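Local coordinates for protein kinase A regulatory subunit, putative (Trypanosoma cruzi, PDB 6FTF), which binds nucleoside analogues such as 7-cyano-7-deazainosine in two cyclic nucleotide-binding domains and probably restrains the catalytic subunit of a cAMP-independent protein kinase A, at residues Cys71-Glu74 against Thr79-Lys82; Ala91-Glu96 against Tyr101-Gly106. All blocks are in the same frame, centred on the assembly; numbering follows the deposited sequence.

How the interactions relate
Both contacts belong to the first cyclic nucleotide-binding domain and follow one another along the chain without nesting or crossing. Interaction 1 comes first: strand 71-73 ends, a short loop runs out, and the chain returns at 79-82 to enter strand 82-86. Interaction 2 then closes the hairpin of strands 91-95 and 98-103. Strands 71-73 and 98-103 form the two outer edges of the same four-stranded antiparallel sheet, with 123-126 and 91-95 between them. The centres lie about 13 Å apart and the nearest atoms about 5 Å, without touching. Interaction 1 gives Met73, and interaction 2 four residues, to the pocket that holds 7-cyano-7-deazainosine.

Interaction 1 of 2, residues Cys71-Glu74 against Thr79-Lys82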
ATOM      1  N   CYS A  71     -15.965  -2.035  21.641  1.00 13.28           N
ATOM      2  CA  CYS A  71     -14.544  -1.725  21.515  1.00 13.76           C
ATOM      3  C   CYS A  71     -13.782  -2.996  21.171  1.00 15.35           C
ATOM      4  O   CYS A  71     -13.845  -3.983  21.910  1.00 18.01           O
ATOM      5  CB  CYS A  71     -13.993  -1.127  22.806  1.00 16.60           C
ATOM      6  SG  CYS A  71     -14.637   0.500  23.150  1.00 20.55           S
ATOM      7  N   ILE A  72     -13.112  -2.997  20.019  1.00 12.89           N
ATOM      8  CA  ILE A  72     -12.236  -4.111  19.674  1.00 13.10           C
ATOM      9  C   ILE A  72     -11.064  -4.172  20.646  1.00 12.61           C
ATOM     10  O   ILE A  72     -10.620  -5.255  21.044  1.00 15.21           O
ATOM     11  CB  ILE A  72     -11.775  -3.991  18.207  1.00 13.27           C
ATOM     12  CG1 ILE A  72     -12.981  -4.053  17.266  1.00 14.18           C
ATOM     13  CG2 ILE A  72     -10.770  -5.082  17.863  1.00 14.21           C
ATOM     14  CD1 ILE A  72     -12.676  -3.778  15.819  1.00 17.35           C
ATOM     15  N   MET A  73     -10.535  -3.010  21.022  1.00 12.65           N
ATOM     16  CA  MET A  73      -9.469  -2.881  22.002  1.00 12.75           C
ATOM     17  C   MET A  73      -9.604  -1.496  22.611  1.00 13.99           C
ATOM     18  O   MET A  73     -10.205  -0.595  22.018  1.00 14.03           O
ATOM     19  CB  MET A  73      -8.090  -3.104  21.371  1.00 13.70           C
ATOM     20  CG  MET A  73      -7.760  -2.178  20.223  1.00 13.42           C
ATOM     21  SD  MET A  73      -6.259  -2.661  19.319  1.00 13.15           S
ATOM     22  CE  MET A  73      -6.870  -4.095  18.447  1.00 13.31           C
ATOM     23  N   GLU A  74      -9.054  -1.343  23.812  1.00 14.85           N
ATOM     24  CA  GLU A  74      -9.180  -0.107  24.573  1.00 14.70           C
ATOM     25  C   GLU A  74      -7.815   0.369  25.033  1.00 13.48           C
ATOM     26  O   GLU A  74      -6.974  -0.433  25.448  1.00 15.18           O
ATOM     27  CB  GLU A  74     -10.094  -0.308  25.785  1.00 17.87           C
ATOM     28  CG  GLU A  74     -11.523  -0.666  25.406  1.00 30.62           C
ATOM     29  CD  GLU A  74     -12.392  -0.975  26.614  1.00 38.77           C
ATOM     30  OE1 GLU A  74     -12.379  -0.174  27.574  1.00 41.05           O
ATOM     31  OE2 GLU A  74     -13.076  -2.023  26.600  1.00 37.25           O
ATOM     32  N   THR A  79      -3.974  -7.101  27.253  1.00 18.35           N
ATOM     33  CA  THR A  79      -4.541  -8.421  27.031  1.00 17.83           C
ATOM     34  C   THR A  79      -5.045  -8.620  25.608  1.00 17.43           C
ATOM     35  O   THR A  79      -5.738  -9.606  25.340  1.00 20.46           O
ATOM     36  CB  THR A  79      -5.696  -8.629  28.006  1.00 21.13           C
ATOM     37  OG1 THR A  79      -6.616  -7.542  27.881  1.00 24.67           O
ATOM     38  CG2 THR A  79      -5.183  -8.679  29.426  1.00 29.17           C
ATOM     39  N   CYS A  80      -4.734  -7.703  24.693  1.00 17.11           N
ATOM     40  CA  CYS A  80      -5.162  -7.851  23.310  1.00 15.87           C
ATOM     41  C   CYS A  80      -4.126  -8.688  22.568  1.00 16.18           C
ATOM     42  O   CYS A  80      -4.273  -9.907  22.456  1.00 17.03           O
ATOM     43  CB  CYS A  80      -5.356  -6.472  22.683  1.00 15.85           C
ATOM     44  SG  CYS A  80      -5.801  -6.562  20.944  1.00 20.33           S
ATOM     45  N   ASN A  81      -3.055  -8.057  22.098  1.00 15.41           N
ATOM     46  CA  ASN A  81      -1.947  -8.770  21.470  1.00 20.01           C
ATOM     47  C   ASN A  81      -2.406  -9.547  20.246  1.00 14.69           C
ATOM     48  O   ASN A  81      -1.849 -10.593  19.924  1.00 16.04           O
ATOM     49  CB  ASN A  81      -1.257  -9.716  22.455  1.00 26.76           C
ATOM     50  CG  ASN A  81      -0.951  -9.053  23.778  1.00 36.25           C
ATOM     51  OD1 ASN A  81      -0.280  -8.024  23.821  1.00 39.13           O
ATOM     52  ND2 ASN A  81      -1.463  -9.627  24.864  1.00 39.80           N
ATOM     53  N   LYS A  82      -3.420  -9.038  19.557  1.00 12.82           N
ATOM     54  CA  LYS A  82      -3.963  -9.658  18.358  1.00 11.42           C
ATOM     55  C   LYS A  82      -4.021  -8.619  17.250  1.00 10.65           C
ATOM     56  O   LYS A  82      -4.132  -7.417  17.517  1.00 12.07           O
ATOM     57  CB  LYS A  82      -5.365 -10.192  18.629  1.00 12.57           C
ATOM     58  CG  LYS A  82      -5.374 -11.380  19.577  1.00 14.66           C
ATOM     59  CD  LYS A  82      -6.790 -11.791  19.968  1.00 16.16           C
ATOM     60  CE  LYS A  82      -7.359 -10.910  21.053  1.00 23.22           C
ATOM     61  NZ  LYS A  82      -6.780 -11.262  22.388  1.00 32.06           N
TER
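Met73 and Cys80 make the apolar contact between 71-74 and 79-82, a meeting of a thioether chain with a thiol. Their CA atoms are 6.7 Å apart, and both side chains start out toward the opposite segment. The closest touch is Met73 CE to Cys80 SG at 3.7 Å. Met73 CG sits between the backbone N and the carbonyl carbon, the chain runs on extended at chi2, and the bend at chi3 (73°) then turns CE, rather than SD, nearest to the cysteine sulfur. Cys80 SG, trans to its own backbone N (177°), is thereby set against both the root and the end of the methionine chain, with Met73 CB at 4.2 Å. A looser approach, Met73 CE to Lys82 O at 4.4 Å, completes the small interface of 98 Å². Val120 touches both Met73 and Cys80, while Tyr84 packs on Met73.

Within 79-82, the Lys82 chain curls back, with bends at chi3 and chi4, and its NZ donates to Cys80 O at 2.9 Å. The ammonium approaches at a C=O...N angle of 125°, somewhat tilted from the carbonyl plane, and ties the turn around Asn81 together.

Backbone bonds from Ile72 and Met73 to Val124 join strand 71-73 to strand 123-126. Met73 also touches the bound 7-cyano-7-deazainosine, so the contact joins the loop between strands 71-73 and 82-86 to the ligand pocket of a cyclic nucleotide-binding domain, a beta-roll fold of the cupin clan.

Interaction 2 of 2, residues Ala91-Glu96 against Tyr101-Gly106; sequences ADIIKE and YLKTEG. With 7CI (7-cyano-7-deazainosine), chain F.
An antiparallel beta hairpin of the cyclic nucleotide-binding domain brings 91-96 against 101-106 and lines the pocket of 7-cyano-7-deazainosine. Ala91 and Lys103 form a hydrogen-bonded pair: Ala91 N donates to Lys103 O at 2.9 Å, and Lys103 N to Ala91 O at 2.8 Å. Asp92 and Leu102 follow as a non-hydrogen-bonded pair. Ile93 N reaches Tyr101 O at 2.9 Å, nearly straight at 175°. That carbonyl also accepts from a water that donates to Asp92 OD1 at 2.7 Å. The same carboxylate oxygen meets Leu102 CD1 at 3.5 Å, on the face opposite the ligand.

Toward the ligand, Ile93 CG1 lies alongside Tyr101 CB. Chi1 of Ile93 (-54°) puts CG1 beside the backbone N and CG2 anti to it, and the two branches share the ligand: CD1 meets ribose O1 at 3.4 Å, CG2 the base atoms N1 and C2. One face of the Tyr101 ring takes ligand C3, displaced toward the CG rim (CG to C3 3.3 Å). Lys95 NZ donates to the cyano nitrogen N4 at 3.1 Å.

Lys103 NZ turns to Ala108 O and Tyr172 OH. Helix 171-178 touches Tyr101 through Glu173 and Gln176, while strand 123-126 flanks strand 91-95, with Val124 packed on Ala91 and Ile93.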
ATOM      1  N   ALA A  91     -14.504   1.299  12.051  1.00 11.55           N
ATOM      2  CA  ALA A  91     -14.260   1.588  13.452  1.00 11.33           C
ATOM      3  C   ALA A  91     -13.524   2.910  13.598  1.00 11.52           C
ATOM      4  O   ALA A  91     -12.641   3.251  12.798  1.00 12.88           O
ATOM      5  CB  ALA A  91     -13.438   0.492  14.123  1.00 13.02           C
ATOM      6  N   ASP A  92     -13.861   3.620  14.666  1.00 12.70           N
ATOM      7  CA  ASP A  92     -13.169   4.847  15.023  1.00 13.12           C
ATOM      8  C   ASP A  92     -11.944   4.530  15.867  1.00 12.85           C
ATOM      9  O   ASP A  92     -11.989   3.691  16.768  1.00 13.69           O
ATOM     10  CB  ASP A  92     -14.078   5.766  15.844  1.00 16.12           C
ATOM     11  CG  ASP A  92     -15.264   6.289  15.060  1.00 16.50           C
ATOM     12  OD1 ASP A  92     -15.102   6.690  13.887  1.00 22.05           O
ATOM     13  OD2 ASP A  92     -16.375   6.302  15.626  1.00 19.07           O
ATOM     14  N   ILE A  93     -10.867   5.266  15.608  1.00 12.51           N
ATOM     15  CA  ILE A  93      -9.688   5.306  16.467  1.00 13.03           C
ATOM     16  C   ILE A  93      -9.845   6.520  17.365  1.00 15.48           C
ATOM     17  O   ILE A  93      -9.943   7.652  16.874  1.00 17.30           O
ATOM     18  CB  ILE A  93      -8.398   5.405  15.636  1.00 12.43           C
ATOM     19  CG1 ILE A  93      -8.330   4.278  14.595  1.00 13.24           C
ATOM     20  CG2 ILE A  93      -7.175   5.400  16.540  1.00 14.22           C
ATOM     21  CD1 ILE A  93      -8.437   2.879  15.191  1.00 13.07           C
ATOM     22  N   ILE A  94      -9.877   6.291  18.673  1.00 14.03           N
ATOM     23  CA  ILE A  94     -10.177   7.324  19.661  1.00 16.35           C
ATOM     24  C   ILE A  94      -8.975   7.482  20.577  1.00 16.78           C
ATOM     25  O   ILE A  94      -8.567   6.530  21.252  1.00 16.70           O
ATOM     26  CB  ILE A  94     -11.444   6.982  20.459  1.00 15.45           C
ATOM     27  CG1 ILE A  94     -12.624   6.826  19.489  1.00 17.14           C
ATOM     28  CG2 ILE A  94     -11.723   8.035  21.543  1.00 19.19           C
ATOM     29  CD1 ILE A  94     -13.875   6.320  20.095  1.00 18.57           C
ATOM     30  N   LYS A  95      -8.420   8.695  20.609  1.00 24.31           N
ATOM     31  CA  LYS A  95      -7.335   9.066  21.510  1.00 30.81           C
ATOM     32  C   LYS A  95      -7.821  10.174  22.430  1.00 37.50           C
ATOM     33  O   LYS A  95      -8.355  11.183  21.956  1.00 38.16           O
ATOM     34  CB  LYS A  95      -6.134   9.596  20.734  1.00 34.55           C
ATOM     35  CG  LYS A  95      -5.277   8.541  20.099  1.00 37.68           C
ATOM     36  CD  LYS A  95      -3.847   9.035  19.923  1.00 40.97           C
ATOM     37  CE  LYS A  95      -2.955   8.581  21.069  1.00 41.84           C
ATOM     38  NZ  LYS A  95      -1.505   8.765  20.752  1.00 39.42           N
ATOM     39  N   GLU A  96      -7.625   9.992  23.733  1.00 42.85           N
ATOM     40  CA  GLU A  96      -8.031  10.979  24.731  1.00 46.99           C
ATOM     41  C   GLU A  96      -9.416  11.539  24.413  1.00 49.42           C
ATOM     42  O   GLU A  96      -9.656  12.748  24.443  1.00 50.97           O
ATOM     43  CB  GLU A  96      -6.995  12.093  24.858  1.00 44.93           C
ATOM     44  N   TYR A 101      -9.089   8.940  13.564  1.00 20.87           N
ATOM     45  CA  TYR A 101      -8.905   8.202  12.322  1.00 17.31           C
ATOM     46  C   TYR A 101     -10.085   7.258  12.168  1.00 15.84           C
ATOM     47  O   TYR A 101     -10.703   6.868  13.160  1.00 15.59           O
ATOM     48  CB  TYR A 101      -7.603   7.403  12.369  1.00 18.80           C
ATOM     49  CG  TYR A 101      -7.138   6.822  11.058  1.00 16.44           C
ATOM     50  CD1 TYR A 101      -6.335   7.555  10.197  1.00 17.85           C
ATOM     51  CD2 TYR A 101      -7.458   5.523  10.700  1.00 17.72           C
ATOM     52  CE1 TYR A 101      -5.888   7.015   9.004  1.00 18.61           C
ATOM     53  CE2 TYR A 101      -7.019   4.975   9.512  1.00 18.45           C
ATOM     54  CZ  TYR A 101      -6.231   5.725   8.672  1.00 21.66           C
ATOM     55  OH  TYR A 101      -5.784   5.193   7.480  1.00 25.94           O
ATOM     56  N   LEU A 102     -10.405   6.910  10.925  1.00 15.28           N
ATOM     57  CA  LEU A 102     -11.483   5.970  10.631  1.00 14.96           C
ATOM     58  C   LEU A 102     -10.901   4.771   9.893  1.00 12.90           C
ATOM     59  O   LEU A 102     -10.360   4.918   8.790  1.00 15.76           O
ATOM     60  CB  LEU A 102     -12.571   6.618   9.774  1.00 16.99           C
ATOM     61  CG  LEU A 102     -13.747   5.701   9.413  1.00 18.03           C
ATOM     62  CD1 LEU A 102     -14.618   5.445  10.616  1.00 16.95           C
ATOM     63  CD2 LEU A 102     -14.566   6.266   8.264  1.00 20.79           C
ATOM     64  N   LYS A 103     -11.020   3.589  10.492  1.00 11.78           N
ATOM     65  CA  LYS A 103     -10.599   2.338   9.874  1.00 11.60           C
ATOM     66  C   LYS A 103     -11.765   1.721   9.111  1.00 11.12           C
ATOM     67  O   LYS A 103     -12.869   1.577   9.657  1.00 12.96           O
ATOM     68  CB  LYS A 103     -10.118   1.350  10.941  1.00 11.77           C
ATOM     69  CG  LYS A 103      -8.759   1.704  11.573  1.00 13.12           C
ATOM     70  CD  LYS A 103      -7.586   1.302  10.688  1.00 11.88           C
ATOM     71  CE  LYS A 103      -6.243   1.701  11.277  1.00 13.75           C
ATOM     72  NZ  LYS A 103      -5.140   1.120  10.490  1.00 12.84           N
ATOM     73  N   THR A 104     -11.526   1.363   7.856  1.00 11.94           N
ATOM     74  CA  THR A 104     -12.567   0.862   6.969  1.00 12.76           C
ATOM     75  C   THR A 104     -12.185  -0.531   6.469  1.00 11.00           C
ATOM     76  O   THR A 104     -11.196  -1.133   6.895  1.00 11.31           O
ATOM     77  CB  THR A 104     -12.803   1.859   5.831  1.00 14.80           C
ATOM     78  OG1 THR A 104     -11.590   2.016   5.097  1.00 16.52           O
ATOM     79  CG2 THR A 104     -13.238   3.221   6.377  1.00 15.96           C
ATOM     80  N   GLU A 105     -12.988  -1.060   5.568  1.00 11.80           N
ATOM     81  CA  GLU A 105     -12.795  -2.435   5.155  1.00 10.64           C
ATOM     82  C   GLU A 105     -11.398  -2.631   4.579  1.00  9.66           C
ATOM     83  O   GLU A 105     -10.880  -1.799   3.817  1.00 11.87           O
ATOM     84  CB  GLU A 105     -13.869  -2.856   4.147  1.00 13.99           C
ATOM     85  CG  GLU A 105     -14.009  -1.960   2.938  1.00 19.55           C
ATOM     86  CD  GLU A 105     -14.939  -0.757   3.138  1.00 22.15           C
ATOM     87  OE1 GLU A 105     -15.239  -0.108   2.114  1.00 31.60           O
ATOM     88  OE2 GLU A 105     -15.369  -0.446   4.276  1.00 16.18           O
ATOM     89  N   GLY A 106     -10.798  -3.762   4.927  1.00  9.20           N
ATOM     90  CA  GLY A 106      -9.487  -4.135   4.450  1.00  9.46           C
ATOM     91  C   GLY A 106      -8.338  -3.653   5.296  1.00  8.58           C
ATOM     92  O   GLY A 106      -7.201  -4.110   5.085  1.00  9.28           O
TER
HETATM   93  C1  7CI F 605      -4.764   2.260  15.327  1.00 11.60           C
HETATM   94  N1  7CI F 605      -4.138   3.606  15.518  1.00 11.23           N
HETATM   95  O1  7CI F 605      -5.419   1.896  16.532  1.00 10.93           O
HETATM   96  C2  7CI F 605      -4.118   4.560  14.585  1.00 11.02           C
HETATM   97  N2  7CI F 605      -4.578   4.550  13.308  1.00 12.11           N
HETATM   98  O2  7CI F 605      -4.301   0.264  14.224  1.00 11.22           O
HETATM   99  C3  7CI F 605      -4.402   5.656  12.563  1.00 11.97           C
HETATM  100  N3  7CI F 605      -3.770   6.787  13.096  1.00 13.86           N
HETATM  101  O3  7CI F 605      -2.985  -0.636  16.298  1.00 10.94           O
HETATM  102  C4  7CI F 605      -3.301   6.808  14.372  1.00 13.00           C
HETATM  103  N4  7CI F 605      -1.922   6.819  18.313  1.00 23.08           N
HETATM  104  C5  7CI F 605      -3.459   5.682  15.180  1.00 12.99           C
HETATM  105  O5  7CI F 605      -2.733   7.869  14.764  1.00 18.63           O
HETATM  106  C6  7CI F 605      -3.114   5.343  16.544  1.00 13.23           C
HETATM  107  C7  7CI F 605      -3.590   4.031  16.685  1.00 12.93           C
HETATM  108  C8  7CI F 605      -2.463   6.151  17.511  1.00 17.72           C
HETATM  109  C9  7CI F 605      -3.781   1.216  15.060  1.00 10.24           C
HETATM  110  C10 7CI F 605      -3.496   0.701  16.371  1.00 10.19           C
HETATM  111  C11 7CI F 605      -4.865   0.693  17.020  1.00 10.57           C
HETATM  112  C12 7CI F 605      -4.821   0.704  18.614  1.00 11.42           C
HETATM  113  O4  7CI F 605      -3.924   1.697  19.065  1.00 11.79           O
HETATM  114  O   HOH W   1     -13.108   8.407  13.310  1.00 24.98           O